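Local coordinates for esterase (uncultured bacterium FLS12, PDB 4RGY), which hydrolyses esters as a low-temperature-active alkaline esterase of the alpha/beta-hydrolase clan, at residues L48-S53 against S84-M89; A123-G128 against G248-Q253. All blocks are in the same frame, centred on the assembly; numbering follows the deposited sequence.

Contact 1 of 2, residues L48-S53 against S84-M89; sequences LLHGLS and SFYTDM
The hydroxyl of Tyr86 sits over the centre of one face of the His50 imidazole, 3.8 Å above its plane. The Tyr86 ring takes the carbonyl oxygen of the same histidine at its edge, in plane, while Leu49 comes in obliquely. That edge contact is a hydrogen bond, Tyr86 OH to His50 O at 2.8 Å, with the donor tilted 24° from the carbonyl plane. It grips the backbone where strand 45-49 gives way to the His-Gly loop of this alpha/beta-hydrolase, which probably forms part of the oxyanion hole, consistent with Leu52 lying near the presumed catalytic triad. Beside it, Leu49 packs its CB against Tyr86 CZ at 3.8 Å and lays CD1 near Tyr86 CE1. CG of His50 lies between its backbone N and carbonyl carbon (chi1 67°), which turns the imidazole under the phenol oxygen. The ring's rotation is fixed from both nitrogens: ND1 donates to Gly51 O at 2.8 Å, close to the ring plane, and NE2 accepts from the backbone N-H of Val81. A phenylalanine in place of Tyr86 would probably leave His50 O without its hydroxyl partner and the strand end less firmly held. Farther along, Leu52 CD1 only brushes Phe85 CE1, at 4.4 Å. Ser84 OG accepts from Tyr86 N, an ST turn leading into the tyrosine. Leu48 and Leu49 are bonded into the sheet, to Val77 and Ala123. Met127 of helix 127-138 touches His50, Leu52, Phe85 and Tyr86, Ile99 of helix 95-110 meets Tyr86, and Ile177 of helix 170-178 backs Phe85.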
# COMPACT_ATOMS: atom_id res chain seq x y z
N LEU A 48 16.98 -4.90 7.55
CA LEU A 48 16.36 -6.10 8.11
C LEU A 48 15.88 -6.97 6.97
O LEU A 48 14.95 -6.62 6.23
CB LEU A 48 15.21 -5.69 9.04
CG LEU A 48 14.50 -6.79 9.84
CD1 LEU A 48 15.46 -7.61 10.70
CD2 LEU A 48 13.41 -6.18 10.70
N LEU A 49 16.57 -8.10 6.80
CA LEU A 49 16.48 -8.91 5.59
C LEU A 49 15.54 -10.11 5.73
O LEU A 49 15.50 -10.78 6.77
CB LEU A 49 17.87 -9.39 5.20
CG LEU A 49 18.92 -8.27 5.16
CD1 LEU A 49 20.26 -8.84 4.72
CD2 LEU A 49 18.47 -7.12 4.26
N HIS A 50 14.79 -10.37 4.66
CA HIS A 50 13.80 -11.45 4.67
C HIS A 50 14.38 -12.82 4.37
O HIS A 50 15.54 -12.95 3.97
CB HIS A 50 12.63 -11.15 3.71
CG HIS A 50 13.00 -11.13 2.25
ND1 HIS A 50 13.39 -12.27 1.56
CD2 HIS A 50 13.03 -10.12 1.36
CE1 HIS A 50 13.63 -11.95 0.30
NE2 HIS A 50 13.42 -10.65 0.15
N GLY A 51 13.57 -13.86 4.56
CA GLY A 51 14.01 -15.22 4.31
C GLY A 51 13.63 -15.78 2.95
O GLY A 51 13.19 -15.04 2.04
N LEU A 52 13.84 -17.08 2.77
CA LEU A 52 13.58 -17.72 1.49
C LEU A 52 12.09 -17.84 1.24
O LEU A 52 11.38 -18.45 2.02
CB LEU A 52 14.26 -19.10 1.43
CG LEU A 52 14.01 -19.95 0.18
CD1 LEU A 52 14.54 -19.24 -1.05
CD2 LEU A 52 14.64 -21.33 0.35
N SER A 53 11.66 -17.27 0.11
CA SER A 53 10.25 -17.16 -0.33
C SER A 53 9.55 -15.90 0.17
O SER A 53 8.43 -15.63 -0.24
CB SER A 53 9.39 -18.41 -0.06
OG SER A 53 8.92 -18.45 1.29
N SER A 84 17.08 -15.03 -4.28
CA SER A 84 18.43 -14.82 -4.79
C SER A 84 19.56 -15.16 -3.82
O SER A 84 20.72 -15.16 -4.22
CB SER A 84 18.60 -13.36 -5.14
OG SER A 84 18.54 -12.56 -3.98
N PHE A 85 19.24 -15.42 -2.57
CA PHE A 85 20.28 -15.58 -1.56
C PHE A 85 21.26 -14.39 -1.52
O PHE A 85 22.43 -14.56 -1.20
CB PHE A 85 21.02 -16.93 -1.73
CG PHE A 85 20.52 -18.00 -0.82
CD1 PHE A 85 19.38 -18.73 -1.15
CD2 PHE A 85 21.15 -18.25 0.39
CE1 PHE A 85 18.89 -19.69 -0.29
CE2 PHE A 85 20.67 -19.22 1.25
CZ PHE A 85 19.54 -19.94 0.91
N TYR A 86 20.77 -13.19 -1.82
CA TYR A 86 21.60 -11.99 -1.68
C TYR A 86 22.88 -12.13 -2.51
O TYR A 86 23.96 -11.71 -2.09
CB TYR A 86 21.88 -11.71 -0.19
CG TYR A 86 20.58 -11.52 0.56
CD1 TYR A 86 19.98 -10.27 0.65
CD2 TYR A 86 19.91 -12.60 1.13
CE1 TYR A 86 18.76 -10.10 1.29
CE2 TYR A 86 18.69 -12.44 1.78
CZ TYR A 86 18.13 -11.18 1.85
OH TYR A 86 16.91 -10.99 2.45
N THR A 87 22.73 -12.70 -3.70
CA THR A 87 23.86 -13.04 -4.56
C THR A 87 23.74 -12.39 -5.94
O THR A 87 22.63 -12.25 -6.47
CB THR A 87 23.94 -14.58 -4.71
OG1 THR A 87 24.09 -15.17 -3.41
CG2 THR A 87 25.12 -15.02 -5.58
N ASP A 88 24.87 -11.96 -6.51
CA ASP A 88 24.89 -11.61 -7.92
C ASP A 88 24.82 -12.92 -8.68
O ASP A 88 25.82 -13.64 -8.83
CB ASP A 88 26.13 -10.80 -8.28
CG ASP A 88 26.03 -9.35 -7.85
OD1 ASP A 88 24.92 -8.89 -7.50
OD2 ASP A 88 27.05 -8.63 -7.88
N MET A 89 23.63 -13.25 -9.14
CA MET A 89 23.33 -14.58 -9.63
C MET A 89 24.09 -14.94 -10.90
O MET A 89 24.27 -14.11 -11.78
CB MET A 89 21.83 -14.71 -9.87
CG MET A 89 21.01 -14.59 -8.58
SD MET A 89 19.23 -14.64 -8.85
CE MET A 89 19.02 -16.33 -9.35

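Contact 2 of 2, residues A123-G128 against G248-Q253; sequences AGLSMG and GYWDAQ
Leu125 and Trp250 pack side chain to side chain, joining the probable nucleophile elbow of an alpha/beta-hydrolase, the GxSxG of Gly124, Ser126 and Gly128, to helix 247-260. Taken in order, the helical segment starts at Gly248, whose carbonyl receives Ala252 N in a regular turn; its own N-H bonds to the carboxylate of Glu246. Tyr249 packs on Cys211 of strand 207-213 and Ser241 of strand 236-241, and CG of Gln253 covers one face of its ring, offset toward the rim. Trp250 carries the contact. Its CG lies anti to the carbonyl carbon, beside the backbone N (chi1 -60°), and this sends the indole out from the helix toward Leu125, the two side chains meeting at about a right angle. Leu125 lies over one indole face: its CB sits 3.8 Å above the plane of the ring system, while CD2 reaches the six-membered ring. The indole N-H is satisfied separately, NE1 bonding to Ser150 OG, which pins the rotation of the ring, and His245 and Trp247 both meet Trp250 edge-to-face. Asp251 turns elsewhere, to Ser64 N. At Gln253 the backbone N closes the turn on Tyr249 O at 2.8 Å, and the side chain lies against strand 207-213.

Across from the helix, Ser126 has the strained backbone expected of an elbow, and its OG makes a weak hydrogen bond to His245 NE2, consistent with a Ser-His-Asp triad completed by Asp216. The contact itself is apolar, with CB and CG of Leu125 over the fusion of the two indole rings; its CH-pi component is Leu125 CD2, 3.6 Å from the centroid of the Trp250 six-membered ring and 15° off its normal.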
# COMPACT_ATOMS: atom_id res chain seq x y z
N ALA A 123 20.56 -7.34 9.95
CA ALA A 123 20.08 -8.58 10.55
C ALA A 123 19.12 -9.27 9.59
O ALA A 123 18.49 -8.61 8.76
CB ALA A 123 19.40 -8.33 11.88
N GLY A 124 19.00 -10.59 9.69
CA GLY A 124 18.06 -11.28 8.83
C GLY A 124 17.81 -12.69 9.32
O GLY A 124 18.62 -13.24 10.08
N LEU A 125 16.70 -13.27 8.88
CA LEU A 125 16.40 -14.67 9.16
C LEU A 125 16.66 -15.53 7.91
O LEU A 125 16.58 -15.02 6.79
CB LEU A 125 14.98 -14.86 9.72
CG LEU A 125 13.72 -14.77 8.84
CD1 LEU A 125 13.69 -13.52 7.96
CD2 LEU A 125 13.48 -16.04 8.01
N SER A 126 16.97 -16.80 8.13
CA SER A 126 17.38 -17.74 7.07
C SER A 126 18.44 -17.24 6.12
O SER A 126 19.62 -16.98 6.43
CB SER A 126 16.21 -18.06 6.14
OG SER A 126 15.07 -18.52 6.83
N MET A 127 17.93 -17.20 4.90
CA MET A 127 18.54 -16.66 3.73
C MET A 127 19.07 -15.28 4.02
O MET A 127 20.15 -14.93 3.58
CB MET A 127 17.49 -16.62 2.62
CG MET A 127 18.06 -16.27 1.27
SD MET A 127 16.85 -16.21 -0.07
CE MET A 127 16.11 -14.61 0.23
N GLY A 128 18.28 -14.49 4.76
CA GLY A 128 18.68 -13.15 5.15
C GLY A 128 19.70 -13.10 6.28
O GLY A 128 20.39 -12.10 6.45
N GLY A 248 7.12 -17.04 15.08
CA GLY A 248 7.05 -16.89 16.53
C GLY A 248 8.44 -16.78 17.13
O GLY A 248 8.71 -15.90 17.95
N TYR A 249 9.33 -17.67 16.70
CA TYR A 249 10.71 -17.64 17.19
C TYR A 249 11.42 -16.34 16.80
O TYR A 249 12.08 -15.73 17.64
CB TYR A 249 11.45 -18.89 16.69
CG TYR A 249 12.92 -18.93 17.04
CD1 TYR A 249 13.33 -19.29 18.32
CD2 TYR A 249 13.88 -18.61 16.10
CE1 TYR A 249 14.68 -19.33 18.64
CE2 TYR A 249 15.23 -18.64 16.41
CZ TYR A 249 15.61 -19.00 17.69
OH TYR A 249 16.94 -19.02 18.01
N TRP A 250 11.27 -15.89 15.56
CA TRP A 250 11.96 -14.66 15.14
C TRP A 250 11.39 -13.40 15.79
O TRP A 250 12.12 -12.45 16.06
CB TRP A 250 11.97 -14.54 13.61
CG TRP A 250 12.68 -15.72 13.04
CD1 TRP A 250 13.84 -16.27 13.49
CD2 TRP A 250 12.23 -16.56 11.96
NE1 TRP A 250 14.16 -17.38 12.75
CE2 TRP A 250 13.20 -17.58 11.80
CE3 TRP A 250 11.12 -16.54 11.11
CZ2 TRP A 250 13.07 -18.57 10.83
CZ3 TRP A 250 11.00 -17.52 10.15
CH2 TRP A 250 11.98 -18.53 10.02
N ASP A 251 10.09 -13.41 16.07
CA ASP A 251 9.46 -12.30 16.77
C ASP A 251 10.07 -12.15 18.17
O ASP A 251 10.32 -11.04 18.63
CB ASP A 251 7.94 -12.53 16.88
CG ASP A 251 7.21 -11.37 17.55
OD1 ASP A 251 7.15 -10.28 16.97
OD2 ASP A 251 6.69 -11.56 18.67
N ALA A 252 10.32 -13.28 18.83
CA ALA A 252 10.96 -13.26 20.14
C ALA A 252 12.43 -12.87 20.01
O ALA A 252 12.93 -12.00 20.73
CB ALA A 252 10.83 -14.62 20.81
N GLN A 253 13.14 -13.52 19.09
CA GLN A 253 14.57 -13.32 18.98
C GLN A 253 14.97 -11.93 18.48
O GLN A 253 16.03 -11.42 18.87
CB GLN A 253 15.20 -14.39 18.10
CG GLN A 253 15.18 -15.77 18.72
CD GLN A 253 15.87 -15.78 20.06
OE1 GLN A 253 15.24 -16.01 21.09
NE2 GLN A 253 17.17 -15.53 20.06

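In the fold
Contacts 1 and 2 have their centres about 13 Å apart and share the central sheet, where strands 45-49 and 120-125 run side by side; Leu49 N probably donates to Ala123 O at 2.8 Å. They also touch directly. Tyr86 CE2 lies 3.4 Å from Gly128 CA, and Gly51 N is equally close to Leu125 CD1, so the 48-53 and 84-89 segments pack against the probable nucleophile elbow, while contact 2 joins it to helix 247-260 through Trp250. Ser126, the likely nucleophile, belongs to contact 2: Trp250 meets both Leu125 and His245, and Leu52 of contact 1 lies near the presumed triad without touching it.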